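Local coordinates for protein putative PLP-dependent aminotransferase (Bacillus cereus ATCC 10987, PDB 3JU7) that probably transfers amino groups between substrates with pyridoxal phosphate as cofactor, at residues 269-274 with 363-368; 40-45 with 54-59; 80-85 with 121-126. One frame throughout, in Å; residues are numbered along the deposited sequence.

In the fold
Contacts 2 and 3 each lay a helix against a strand and are buried, but in different parts of the sheet region: contact 2 joins helix 36-48 to the outer strand 55-59, contact 3 joins helix 116-126 to strand 80-84, which lies between 101-105 and 130-133. Their nearest atoms are about 17 Å apart. Contact 1 has no strand at all; it sets the end of helix 250-270 against helix 358-368 in a partly exposed place, on the opposite side of the chain's centre from contact 2. Contacts 1 and 3 meet through apolar branches, without a hydrogen bond across, whereas contact 2 adds a buried carboxylate that grips a strand amide.

Contact 1: residues 269-274 with 363-368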
ATOM      1  N   GLN A 269     -25.974 -24.806  20.796  1.00 33.48           N
ATOM      2  CA  GLN A 269     -27.171 -25.634  20.747  1.00 35.41           C
ATOM      3  C   GLN A 269     -27.356 -26.348  22.084  1.00 33.96           C
ATOM      4  O   GLN A 269     -28.394 -26.222  22.698  1.00 34.14           O
ATOM      5  CB  GLN A 269     -27.106 -26.649  19.604  1.00 36.62           C
ATOM      6  CG  GLN A 269     -28.221 -27.689  19.680  1.00 45.29           C
ATOM      7  CD  GLN A 269     -28.381 -28.493  18.407  1.00 57.37           C
ATOM      8  OE1 GLN A 269     -27.993 -28.058  17.319  1.00 65.28           O
ATOM      9  NE2 GLN A 269     -28.978 -29.675  18.533  1.00 66.00           N
ATOM     10  N   SER A 270     -26.336 -27.064  22.544  1.00 33.55           N
ATOM     11  CA  SER A 270     -26.416 -27.772  23.827  1.00 34.28           C
ATOM     12  C   SER A 270     -26.784 -26.853  24.994  1.00 33.39           C
ATOM     13  O   SER A 270     -27.536 -27.261  25.864  1.00 34.19           O
ATOM     14  CB  SER A 270     -25.119 -28.516  24.162  1.00 33.83           C
ATOM     15  OG  SER A 270     -24.196 -27.664  24.823  1.00 39.89           O
ATOM     16  N   ASN A 271     -26.284 -25.625  25.030  1.00 31.35           N
ATOM     17  CA  ASN A 271     -26.689 -24.715  26.105  1.00 31.50           C
ATOM     18  C   ASN A 271     -28.036 -23.993  25.851  1.00 30.34           C
ATOM     19  O   ASN A 271     -28.383 -23.079  26.589  1.00 30.15           O
ATOM     20  CB  ASN A 271     -25.601 -23.691  26.393  1.00 32.39           C
ATOM     21  CG  ASN A 271     -24.386 -24.296  27.071  1.00 35.44           C
ATOM     22  OD1 ASN A 271     -24.173 -24.080  28.262  1.00 31.88           O
ATOM     23  ND2 ASN A 271     -23.570 -25.037  26.312  1.00 33.21           N
ATOM     24  N   GLY A 272     -28.779 -24.388  24.819  1.00 28.78           N
ATOM     25  CA  GLY A 272     -30.107 -23.829  24.552  1.00 28.93           C
ATOM     26  C   GLY A 272     -30.172 -22.423  23.951  1.00 28.78           C
ATOM     27  O   GLY A 272     -31.255 -21.840  23.852  1.00 24.45           O
ATOM     28  N   LEU A 273     -29.027 -21.887  23.523  1.00 29.20           N
ATOM     29  CA  LEU A 273     -28.972 -20.512  23.057  1.00 29.03           C
ATOM     30  C   LEU A 273     -29.742 -20.318  21.764  1.00 28.30           C
ATOM     31  O   LEU A 273     -30.370 -19.278  21.589  1.00 27.26           O
ATOM     32  CB  LEU A 273     -27.525 -20.043  22.916  1.00 31.07           C
ATOM     33  CG  LEU A 273     -26.939 -19.609  24.256  1.00 33.69           C
ATOM     34  CD1 LEU A 273     -25.768 -20.487  24.664  1.00 38.89           C
ATOM     35  CD2 LEU A 273     -26.552 -18.143  24.206  1.00 40.45           C
HETATM   36  N   MSE A 274     -29.724 -21.307  20.874  1.00 27.29           N
HETATM   37  CA  MSE A 274     -30.529 -21.203  19.666  1.00 29.32           C
HETATM   38  C   MSE A 274     -31.998 -21.105  20.083  1.00 31.64           C
HETATM   39  O   MSE A 274     -32.747 -20.275  19.562  1.00 35.18           O
HETATM   40  CB  MSE A 274     -30.356 -22.404  18.728  1.00 29.92           C
HETATM   41  CG  MSE A 274     -28.941 -22.900  18.521  1.00 31.72           C
HETATM   42 SE   MSE A 274     -27.708 -21.536  18.045  0.75 30.88          SE
HETATM   43  CE  MSE A 274     -28.369 -21.083  16.268  1.00 41.26           C
ATOM     44  N   GLN A 363     -16.590 -21.561  28.293  1.00 31.02           N
ATOM     45  CA  GLN A 363     -16.627 -20.337  29.095  1.00 31.67           C
ATOM     46  C   GLN A 363     -17.511 -19.331  28.404  1.00 29.66           C
ATOM     47  O   GLN A 363     -18.433 -18.798  28.995  1.00 28.99           O
ATOM     48  CB  GLN A 363     -15.252 -19.658  29.207  1.00 34.31           C
ATOM     49  CG  GLN A 363     -14.233 -20.208  30.212  1.00 41.46           C
ATOM     50  CD  GLN A 363     -13.043 -19.234  30.437  1.00 53.05           C
ATOM     51  OE1 GLN A 363     -13.236 -18.016  30.582  1.00 63.16           O
ATOM     52  NE2 GLN A 363     -11.822 -19.776  30.481  1.00 47.62           N
ATOM     53  N   ILE A 364     -17.203 -19.073  27.135  1.00 29.66           N
ATOM     54  CA  ILE A 364     -17.816 -17.986  26.387  1.00 28.23           C
ATOM     55  C   ILE A 364     -19.298 -18.242  26.218  1.00 28.12           C
ATOM     56  O   ILE A 364     -20.124 -17.414  26.584  1.00 27.50           O
ATOM     57  CB  ILE A 364     -17.112 -17.785  25.012  1.00 29.08           C
ATOM     58  CG1 ILE A 364     -15.688 -17.231  25.221  1.00 28.48           C
ATOM     59  CG2 ILE A 364     -17.900 -16.847  24.104  1.00 22.12           C
ATOM     60  CD1 ILE A 364     -14.801 -17.264  23.948  1.00 23.38           C
ATOM     61  N   VAL A 365     -19.626 -19.404  25.678  1.00 28.91           N
ATOM     62  CA  VAL A 365     -21.009 -19.749  25.423  1.00 29.47           C
ATOM     63  C   VAL A 365     -21.813 -19.724  26.707  1.00 30.96           C
ATOM     64  O   VAL A 365     -22.908 -19.184  26.715  1.00 31.52           O
ATOM     65  CB  VAL A 365     -21.141 -21.103  24.710  1.00 30.10           C
ATOM     66  CG1 VAL A 365     -22.611 -21.524  24.642  1.00 29.97           C
ATOM     67  CG2 VAL A 365     -20.501 -21.013  23.293  1.00 24.03           C
ATOM     68  N   ILE A 366     -21.260 -20.277  27.788  1.00 32.34           N
ATOM     69  CA  ILE A 366     -21.908 -20.240  29.107  1.00 33.17           C
ATOM     70  C   ILE A 366     -22.223 -18.815  29.568  1.00 35.09           C
ATOM     71  O   ILE A 366     -23.287 -18.567  30.119  1.00 36.26           O
ATOM     72  CB  ILE A 366     -21.067 -20.962  30.177  1.00 32.15           C
ATOM     73  CG1 ILE A 366     -21.151 -22.472  29.964  1.00 30.64           C
ATOM     74  CG2 ILE A 366     -21.572 -20.628  31.570  1.00 31.63           C
ATOM     75  CD1 ILE A 366     -20.257 -23.267  30.869  1.00 28.89           C
ATOM     76  N   CYS A 367     -21.301 -17.885  29.339  1.00 37.84           N
ATOM     77  CA  CYS A 367     -21.518 -16.469  29.664  1.00 40.54           C
ATOM     78  C   CYS A 367     -22.655 -15.864  28.858  1.00 41.93           C
ATOM     79  O   CYS A 367     -23.390 -15.024  29.370  1.00 42.24           O
ATOM     80  CB  CYS A 367     -20.261 -15.629  29.402  1.00 40.91           C
ATOM     81  SG  CYS A 367     -18.936 -15.780  30.630  1.00 53.66           S
ATOM     82  N   LEU A 368     -22.779 -16.251  27.588  1.00 43.15           N
ATOM     83  CA  LEU A 368     -23.914 -15.804  26.786  1.00 44.23           C
ATOM     84  C   LEU A 368     -25.232 -16.294  27.410  1.00 45.72           C
ATOM     85  O   LEU A 368     -26.206 -15.553  27.483  1.00 46.42           O
ATOM     86  CB  LEU A 368     -23.802 -16.296  25.345  1.00 42.71           C
ATOM     87  CG  LEU A 368     -22.707 -15.712  24.484  1.00 40.08           C
ATOM     88  CD1 LEU A 368     -22.957 -16.194  23.104  1.00 40.21           C
ATOM     89  CD2 LEU A 368     -22.706 -14.194  24.510  1.00 36.09           C
TER
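Leu273 does most of the touching here, spreading its two methyls over different residues of helix 358-368. CD1 presses on CG1 of Val365, and at 3.3 Å between Leu273 CD1 and Val365 CG1 this is tighter than normal van der Waals packing, so the exact spacing deserves some caution. CD2 goes further along the helix, to 3.5 Å from Leu368 CB, with the two leucine side chains crossing at about a right angle. Val365 offers CG1 because that branch lies opposite its own backbone N (chi1 172°).

Asn271 adds a lighter touch on Val365 and Ile366. Its amide crosses both side chains obliquely, with ND2 4.0 Å from Val365 CG1 and OD1 3.8 Å from CG1 of Ile366. The contact is van der Waals in kind, since the polar end of Asn271 is directed by its own helix: ND2 donates to the carbonyl O of Leu267, which also accepts from Ser270 OG.

Further out, Trp278 touches both Leu273 and Leu368, and Leu268 of helix 250-270 touches Leu273 and Val365. Val304 and Leu308 of helix 301-309 pack on Leu368.

What delivers Leu273 to this place is the way its helix stops. Asn271 is the first residue to leave helical angles, and Gly272 follows with positive phi (75°). Gly272 N bonds to Gln269 O at 2.8 Å, while Leu273 N reaches back to Leu268 O. This is a Schellman motif, and the apolar residue just beyond its glycine is laid against the neighbouring helix 358-368, close to the C-terminal end of the model.

Contact 2: residues 40-45 with 54-59; sequences RFEQTI and GAVTTV
Glu42 and Val56 face each other where helix 36-48 runs roughly antiparallel to, but well skewed from, strand 55-59, the two local axes approaching to 8.3 Å at 141°.

Glu42 takes the largest share. Its CB lies 3.7 Å from Val56 CG2, and the two side chains slide past each other in opposite directions. Extended beyond CG, the glutamate reaches out to the strand until OE2 accepts the backbone N-H of Thr58, at 3.0 Å and 164°. The amide comes to the anti side of the carboxylate, 19° out of its plane. The same oxygen forms a salt bridge with Lys213, which also bonds Thr57 OG1, so this buried charge probably stays ionised.

Thr58 turns CG2 to the helix, 3.8 Å from Phe41 CD2, and its OG1 is bonded to Asn38. Ile45 lays CD1 over one face of the Phe41 ring, toward its rim, while its CG2 is 4.2 Å from Val56 CG1.

Beyond the helix, Ile244 and Met247 of helix 237-248 pack on Phe41. Strand 55-59, outermost of its sheet within this chain, pairs antiparallel with strand 199-203, whose Leu200 touches Ile45, Val56 and Thr58; on its other side, helix 206-215 meets Thr57 through Ile209 and Ile212.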
ATOM      1  N   ARG A  40       6.060 -17.542  -7.579  1.00 23.52           N
ATOM      2  CA  ARG A  40       5.870 -18.931  -7.116  1.00 22.02           C
ATOM      3  C   ARG A  40       4.613 -19.004  -6.276  1.00 20.59           C
ATOM      4  O   ARG A  40       3.807 -19.902  -6.432  1.00 21.88           O
ATOM      5  CB  ARG A  40       7.067 -19.438  -6.307  1.00 21.41           C
ATOM      6  CG  ARG A  40       6.993 -20.929  -5.938  1.00 26.27           C
ATOM      7  CD  ARG A  40       8.140 -21.378  -5.007  1.00 24.64           C
ATOM      8  NE  ARG A  40       9.405 -21.002  -5.605  1.00 29.51           N
ATOM      9  CZ  ARG A  40      10.544 -20.798  -4.967  1.00 32.83           C
ATOM     10  NH1 ARG A  40      10.644 -20.965  -3.657  1.00 33.34           N
ATOM     11  NH2 ARG A  40      11.604 -20.444  -5.669  1.00 37.23           N
ATOM     12  N   PHE A  41       4.424 -18.009  -5.422  1.00 20.70           N
ATOM     13  CA  PHE A  41       3.269 -17.945  -4.547  1.00 20.64           C
ATOM     14  C   PHE A  41       1.968 -17.926  -5.371  1.00 22.46           C
ATOM     15  O   PHE A  41       1.029 -18.680  -5.086  1.00 24.08           O
ATOM     16  CB  PHE A  41       3.405 -16.701  -3.649  1.00 18.11           C
ATOM     17  CG  PHE A  41       2.285 -16.505  -2.651  1.00 23.38           C
ATOM     18  CD1 PHE A  41       1.644 -17.594  -2.032  1.00 28.47           C
ATOM     19  CD2 PHE A  41       1.919 -15.215  -2.271  1.00 22.52           C
ATOM     20  CE1 PHE A  41       0.630 -17.386  -1.078  1.00 26.06           C
ATOM     21  CE2 PHE A  41       0.918 -14.999  -1.327  1.00 28.22           C
ATOM     22  CZ  PHE A  41       0.264 -16.079  -0.728  1.00 22.36           C
ATOM     23  N   GLU A  42       1.939 -17.083  -6.406  1.00 23.25           N
ATOM     24  CA  GLU A  42       0.760 -16.952  -7.265  1.00 24.17           C
ATOM     25  C   GLU A  42       0.523 -18.229  -8.047  1.00 23.49           C
ATOM     26  O   GLU A  42      -0.611 -18.617  -8.234  1.00 26.34           O
ATOM     27  CB  GLU A  42       0.914 -15.769  -8.226  1.00 23.64           C
ATOM     28  CG  GLU A  42       0.936 -14.394  -7.536  1.00 22.26           C
ATOM     29  CD  GLU A  42       1.366 -13.295  -8.499  1.00 25.33           C
ATOM     30  OE1 GLU A  42       1.916 -13.616  -9.580  1.00 31.55           O
ATOM     31  OE2 GLU A  42       1.175 -12.113  -8.197  1.00 21.37           O
ATOM     32  N   GLN A  43       1.589 -18.882  -8.504  1.00 23.94           N
ATOM     33  CA  GLN A  43       1.445 -20.124  -9.258  1.00 24.43           C
ATOM     34  C   GLN A  43       0.897 -21.204  -8.333  1.00 24.13           C
ATOM     35  O   GLN A  43       0.100 -22.040  -8.743  1.00 24.41           O
ATOM     36  CB  GLN A  43       2.770 -20.572  -9.911  1.00 22.39           C
ATOM     37  N   THR A  44       1.308 -21.159  -7.074  1.00 23.85           N
ATOM     38  CA  THR A  44       0.865 -22.133  -6.080  1.00 24.98           C
ATOM     39  C   THR A  44      -0.594 -21.937  -5.784  1.00 24.42           C
ATOM     40  O   THR A  44      -1.308 -22.901  -5.534  1.00 22.38           O
ATOM     41  CB  THR A  44       1.675 -21.974  -4.771  1.00 26.02           C
ATOM     42  OG1 THR A  44       3.043 -22.321  -5.041  1.00 30.26           O
ATOM     43  CG2 THR A  44       1.126 -22.845  -3.648  1.00 25.19           C
ATOM     44  N   ILE A  45      -1.038 -20.677  -5.781  1.00 24.31           N
ATOM     45  CA  ILE A  45      -2.453 -20.385  -5.579  1.00 23.09           C
ATOM     46  C   ILE A  45      -3.299 -20.858  -6.794  1.00 22.48           C
ATOM     47  O   ILE A  45      -4.357 -21.462  -6.639  1.00 22.90           O
ATOM     48  CB  ILE A  45      -2.654 -18.893  -5.310  1.00 23.32           C
ATOM     49  CG1 ILE A  45      -2.072 -18.532  -3.929  1.00 22.30           C
ATOM     50  CG2 ILE A  45      -4.138 -18.543  -5.321  1.00 23.43           C
ATOM     51  CD1 ILE A  45      -1.932 -17.034  -3.726  1.00 21.90           C
ATOM     52  N   GLY A  54      -8.148 -18.848 -14.846  1.00 22.35           N
ATOM     53  CA  GLY A  54      -8.071 -17.465 -14.430  1.00 24.14           C
ATOM     54  C   GLY A  54      -6.633 -17.099 -14.058  1.00 24.15           C
ATOM     55  O   GLY A  54      -5.666 -17.779 -14.450  1.00 25.01           O
ATOM     56  N   ALA A  55      -6.512 -16.026 -13.289  1.00 21.23           N
ATOM     57  CA  ALA A  55      -5.229 -15.476 -12.924  1.00 21.50           C
ATOM     58  C   ALA A  55      -5.362 -14.715 -11.622  1.00 22.99           C
ATOM     59  O   ALA A  55      -6.436 -14.179 -11.290  1.00 21.96           O
ATOM     60  CB  ALA A  55      -4.708 -14.545 -14.020  1.00 18.27           C
ATOM     61  N   VAL A  56      -4.247 -14.626 -10.907  1.00 22.92           N
ATOM     62  CA  VAL A  56      -4.209 -13.861  -9.683  1.00 21.19           C
ATOM     63  C   VAL A  56      -3.037 -12.873  -9.678  1.00 24.22           C
ATOM     64  O   VAL A  56      -1.995 -13.060 -10.379  1.00 22.42           O
ATOM     65  CB  VAL A  56      -4.062 -14.785  -8.432  1.00 21.50           C
ATOM     66  CG1 VAL A  56      -5.271 -15.774  -8.285  1.00 18.48           C
ATOM     67  CG2 VAL A  56      -2.738 -15.504  -8.495  1.00 20.52           C
ATOM     68  N   THR A  57      -3.185 -11.822  -8.865  1.00 21.77           N
ATOM     69  CA  THR A  57      -2.021 -11.034  -8.519  1.00 22.30           C
ATOM     70  C   THR A  57      -2.005 -10.727  -7.032  1.00 24.02           C
ATOM     71  O   THR A  57      -3.056 -10.450  -6.432  1.00 24.70           O
ATOM     72  CB  THR A  57      -1.932  -9.736  -9.329  1.00 23.43           C
ATOM     73  OG1 THR A  57      -0.642  -9.171  -9.093  1.00 25.37           O
ATOM     74  CG2 THR A  57      -3.095  -8.701  -8.924  1.00 18.45           C
ATOM     75  N   THR A  58      -0.819 -10.782  -6.422  1.00 23.32           N
ATOM     76  CA  THR A  58      -0.687 -10.319  -5.033  1.00 21.91           C
ATOM     77  C   THR A  58      -0.775  -8.793  -5.025  1.00 22.91           C
ATOM     78  O   THR A  58      -0.568  -8.166  -6.059  1.00 22.07           O
ATOM     79  CB  THR A  58       0.611 -10.771  -4.400  1.00 22.44           C
ATOM     80  OG1 THR A  58       1.718 -10.246  -5.149  1.00 23.35           O
ATOM     81  CG2 THR A  58       0.707 -12.330  -4.362  1.00 17.74           C
ATOM     82  N   VAL A  59      -1.171  -8.216  -3.887  1.00 23.13           N
ATOM     83  CA  VAL A  59      -1.132  -6.764  -3.678  1.00 21.45           C
ATOM     84  C   VAL A  59      -0.647  -6.518  -2.250  1.00 22.89           C
ATOM     85  O   VAL A  59      -0.617  -7.445  -1.452  1.00 22.10           O
ATOM     86  CB  VAL A  59      -2.484  -6.092  -3.915  1.00 21.91           C
ATOM     87  CG1 VAL A  59      -2.844  -6.179  -5.398  1.00 20.79           C
ATOM     88  CG2 VAL A  59      -3.569  -6.721  -3.028  1.00 21.61           C
TER

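Contact 3: residues 80-85 with 121-126; sequences YALMPS and DKIEEL
The Tyr80 ring meets Leu126 obliquely: Leu126 CD1 comes to 4.2 Å from Tyr80 CD2. An aromatic partner comes from the adjoining strand 101-105, where the ring of Tyr103 packs with that of Tyr80 edge-to-face.

Leu82, two residues along the strand, points to the same helix and makes the fuller contact. Its methyls divide the work. CD1 meets Leu126 CD1 at 4.0 Å, the two leucines reaching toward each other tip to tip, while CD2 comes within 3.8 Å of Ile123 CG1, slanting across the isoleucine. One methyl of Leu126, CD1, thus touches both Tyr80 and Leu82.

Lys122 adds its stem, CG lying 4.2 Å from Leu82 CD2. Beyond CG the chain folds instead of extending (chi2 56°), which carries the ammonium away from the strand and back to its own helix. There Lys122 NZ forms a salt bridge with Glu125 OE1 at 2.6 Å, from the syn side but 34° out of the carboxylate plane. NZ is also hydrogen-bonded to the hydroxyl of Tyr103 on strand 101-105.

Helix 116-126 runs nearly antiparallel to strand 80-84, at 166° with local axes 10.8 Å apart. It connects strands 101-105 and 130-133, which flank strand 80-84, so the helix is the connection of a beta-alpha-beta crossover and packs here on the strand it passes over. Ala81 and Met83 (selenomethionine) face helix 90-97 instead, giving the alpha/beta/alpha layering known from the large domain of fold-type I pyridoxal phosphate enzymes.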
ATOM      1  N   TYR A  80     -21.556   6.461  -8.805  1.00 22.14           N
ATOM      2  CA  TYR A  80     -21.788   5.705  -7.574  1.00 23.76           C
ATOM      3  C   TYR A  80     -21.189   4.287  -7.584  1.00 22.76           C
ATOM      4  O   TYR A  80     -21.158   3.604  -8.626  1.00 23.65           O
ATOM      5  CB  TYR A  80     -23.291   5.559  -7.363  1.00 22.97           C
ATOM      6  CG  TYR A  80     -24.039   6.856  -7.235  1.00 22.60           C
ATOM      7  CD1 TYR A  80     -23.827   7.687  -6.147  1.00 27.20           C
ATOM      8  CD2 TYR A  80     -24.981   7.235  -8.167  1.00 23.41           C
ATOM      9  CE1 TYR A  80     -24.527   8.848  -5.998  1.00 22.86           C
ATOM     10  CE2 TYR A  80     -25.663   8.425  -8.044  1.00 23.09           C
ATOM     11  CZ  TYR A  80     -25.436   9.221  -6.938  1.00 26.38           C
ATOM     12  OH  TYR A  80     -26.104  10.408  -6.764  1.00 21.66           O
ATOM     13  N   ALA A  81     -20.748   3.851  -6.409  1.00 20.10           N
ATOM     14  CA  ALA A  81     -20.380   2.446  -6.169  1.00 22.09           C
ATOM     15  C   ALA A  81     -21.493   1.856  -5.291  1.00 22.61           C
ATOM     16  O   ALA A  81     -21.648   2.276  -4.134  1.00 25.31           O
ATOM     17  CB  ALA A  81     -19.024   2.347  -5.450  1.00 18.22           C
ATOM     18  N   LEU A  82     -22.303   0.951  -5.838  1.00 21.84           N
ATOM     19  CA  LEU A  82     -23.422   0.355  -5.068  1.00 22.09           C
ATOM     20  C   LEU A  82     -22.836  -0.780  -4.210  1.00 22.92           C
ATOM     21  O   LEU A  82     -22.177  -1.694  -4.729  1.00 22.65           O
ATOM     22  CB  LEU A  82     -24.513  -0.180  -5.993  1.00 22.02           C
ATOM     23  CG  LEU A  82     -25.502   0.813  -6.579  1.00 23.13           C
ATOM     24  CD1 LEU A  82     -24.811   2.099  -7.095  1.00 26.17           C
ATOM     25  CD2 LEU A  82     -26.302   0.093  -7.655  1.00 19.95           C
HETATM   26  N   MSE A  83     -23.002  -0.672  -2.901  1.00 20.80           N
HETATM   27  CA  MSE A  83     -22.432  -1.631  -1.965  1.00 21.85           C
HETATM   28  C   MSE A  83     -23.279  -1.684  -0.703  1.00 20.86           C
HETATM   29  O   MSE A  83     -24.069  -0.804  -0.434  1.00 24.97           O
HETATM   30  CB  MSE A  83     -21.000  -1.231  -1.586  1.00 20.59           C
HETATM   31  CG  MSE A  83     -20.938   0.157  -0.937  1.00 23.47           C
HETATM   32 SE   MSE A  83     -19.173   0.755  -0.410  0.75 10.45          SE
HETATM   33  CE  MSE A  83     -18.307   0.794  -2.132  1.00 21.80           C
ATOM     34  N   PRO A  84     -23.084  -2.708   0.104  1.00 22.69           N
ATOM     35  CA  PRO A  84     -23.743  -2.708   1.400  1.00 20.53           C
ATOM     36  C   PRO A  84     -23.133  -1.684   2.351  1.00 23.11           C
ATOM     37  O   PRO A  84     -21.962  -1.315   2.181  1.00 22.01           O
ATOM     38  CB  PRO A  84     -23.468  -4.113   1.910  1.00 21.60           C
ATOM     39  CG  PRO A  84     -22.145  -4.467   1.268  1.00 22.87           C
ATOM     40  CD  PRO A  84     -22.316  -3.947  -0.133  1.00 21.53           C
ATOM     41  N   SER A  85     -23.931  -1.210   3.315  1.00 21.19           N
ATOM     42  CA  SER A  85     -23.433  -0.437   4.455  1.00 20.36           C
ATOM     43  C   SER A  85     -22.788  -1.406   5.449  1.00 21.31           C
ATOM     44  O   SER A  85     -21.765  -1.102   6.098  1.00 20.59           O
ATOM     45  CB  SER A  85     -24.588   0.300   5.141  1.00 21.41           C
ATOM     46  OG  SER A  85     -24.176   0.903   6.352  1.00 19.64           O
ATOM     47  N   ASP A 121     -33.222  -3.157  -8.677  1.00 23.92           N
ATOM     48  CA  ASP A 121     -34.140  -2.056  -8.876  1.00 24.33           C
ATOM     49  C   ASP A 121     -33.336  -0.796  -8.917  1.00 22.66           C
ATOM     50  O   ASP A 121     -33.581   0.080  -9.755  1.00 22.81           O
ATOM     51  CB  ASP A 121     -35.215  -2.007  -7.783  1.00 25.77           C
ATOM     52  CG  ASP A 121     -36.245  -3.132  -7.912  1.00 30.17           C
ATOM     53  OD1 ASP A 121     -36.256  -3.875  -8.917  1.00 36.80           O
ATOM     54  OD2 ASP A 121     -37.067  -3.276  -6.990  1.00 39.89           O
ATOM     55  N   LYS A 122     -32.336  -0.712  -8.051  1.00 21.74           N
ATOM     56  CA  LYS A 122     -31.519   0.503  -7.981  1.00 21.29           C
ATOM     57  C   LYS A 122     -30.637   0.680  -9.223  1.00 20.96           C
ATOM     58  O   LYS A 122     -30.462   1.791  -9.722  1.00 22.74           O
ATOM     59  CB  LYS A 122     -30.694   0.531  -6.685  1.00 18.31           C
ATOM     60  CG  LYS A 122     -29.945   1.844  -6.429  1.00 24.54           C
ATOM     61  CD  LYS A 122     -30.863   3.077  -6.427  1.00 22.04           C
ATOM     62  CE  LYS A 122     -31.761   3.052  -5.263  1.00 17.18           C
ATOM     63  NZ  LYS A 122     -32.685   4.249  -5.207  1.00 24.53           N
ATOM     64  N   ILE A 123     -30.073  -0.410  -9.735  1.00 24.19           N
ATOM     65  CA  ILE A 123     -29.332  -0.330 -10.995  1.00 23.43           C
ATOM     66  C   ILE A 123     -30.261   0.209 -12.089  1.00 25.56           C
ATOM     67  O   ILE A 123     -29.906   1.132 -12.848  1.00 25.90           O
ATOM     68  CB  ILE A 123     -28.770  -1.661 -11.405  1.00 23.35           C
ATOM     69  CG1 ILE A 123     -27.635  -2.050 -10.450  1.00 26.76           C
ATOM     70  CG2 ILE A 123     -28.277  -1.582 -12.855  1.00 15.22           C
ATOM     71  CD1 ILE A 123     -27.117  -3.465 -10.626  1.00 26.90           C
ATOM     72  N   GLU A 124     -31.478  -0.323 -12.133  1.00 29.06           N
ATOM     73  CA  GLU A 124     -32.468   0.111 -13.136  1.00 30.53           C
ATOM     74  C   GLU A 124     -32.863   1.575 -13.011  1.00 30.18           C
ATOM     75  O   GLU A 124     -33.143   2.244 -14.010  1.00 30.23           O
ATOM     76  CB  GLU A 124     -33.725  -0.750 -13.072  1.00 32.05           C
ATOM     77  CG  GLU A 124     -34.583  -0.612 -14.323  1.00 40.72           C
ATOM     78  CD  GLU A 124     -35.946  -1.227 -14.164  1.00 52.05           C
ATOM     79  OE1 GLU A 124     -36.071  -2.231 -13.418  1.00 55.16           O
ATOM     80  OE2 GLU A 124     -36.895  -0.694 -14.786  1.00 60.62           O
ATOM     81  N   GLU A 125     -32.903   2.060 -11.781  1.00 30.47           N
ATOM     82  CA  GLU A 125     -33.255   3.450 -11.526  1.00 29.72           C
ATOM     83  C   GLU A 125     -32.093   4.385 -11.860  1.00 29.66           C
ATOM     84  O   GLU A 125     -32.308   5.447 -12.426  1.00 31.34           O
ATOM     85  CB  GLU A 125     -33.668   3.622 -10.058  1.00 29.21           C
ATOM     86  CG  GLU A 125     -33.935   5.072  -9.632  1.00 35.39           C
ATOM     87  CD  GLU A 125     -33.906   5.274  -8.117  1.00 42.56           C
ATOM     88  OE1 GLU A 125     -34.102   4.287  -7.360  1.00 38.12           O
ATOM     89  OE2 GLU A 125     -33.691   6.436  -7.689  1.00 49.57           O
ATOM     90  N   LEU A 126     -30.865   3.996 -11.514  1.00 29.24           N
ATOM     91  CA  LEU A 126     -29.706   4.898 -11.657  1.00 26.48           C
ATOM     92  C   LEU A 126     -29.078   4.863 -13.031  1.00 26.61           C
ATOM     93  O   LEU A 126     -28.482   5.848 -13.476  1.00 27.18           O
ATOM     94  CB  LEU A 126     -28.625   4.579 -10.614  1.00 25.02           C
ATOM     95  CG  LEU A 126     -29.056   4.795  -9.161  1.00 27.15           C
ATOM     96  CD1 LEU A 126     -27.979   4.226  -8.194  1.00 22.72           C
ATOM     97  CD2 LEU A 126     -29.335   6.286  -8.936  1.00 22.73           C
TER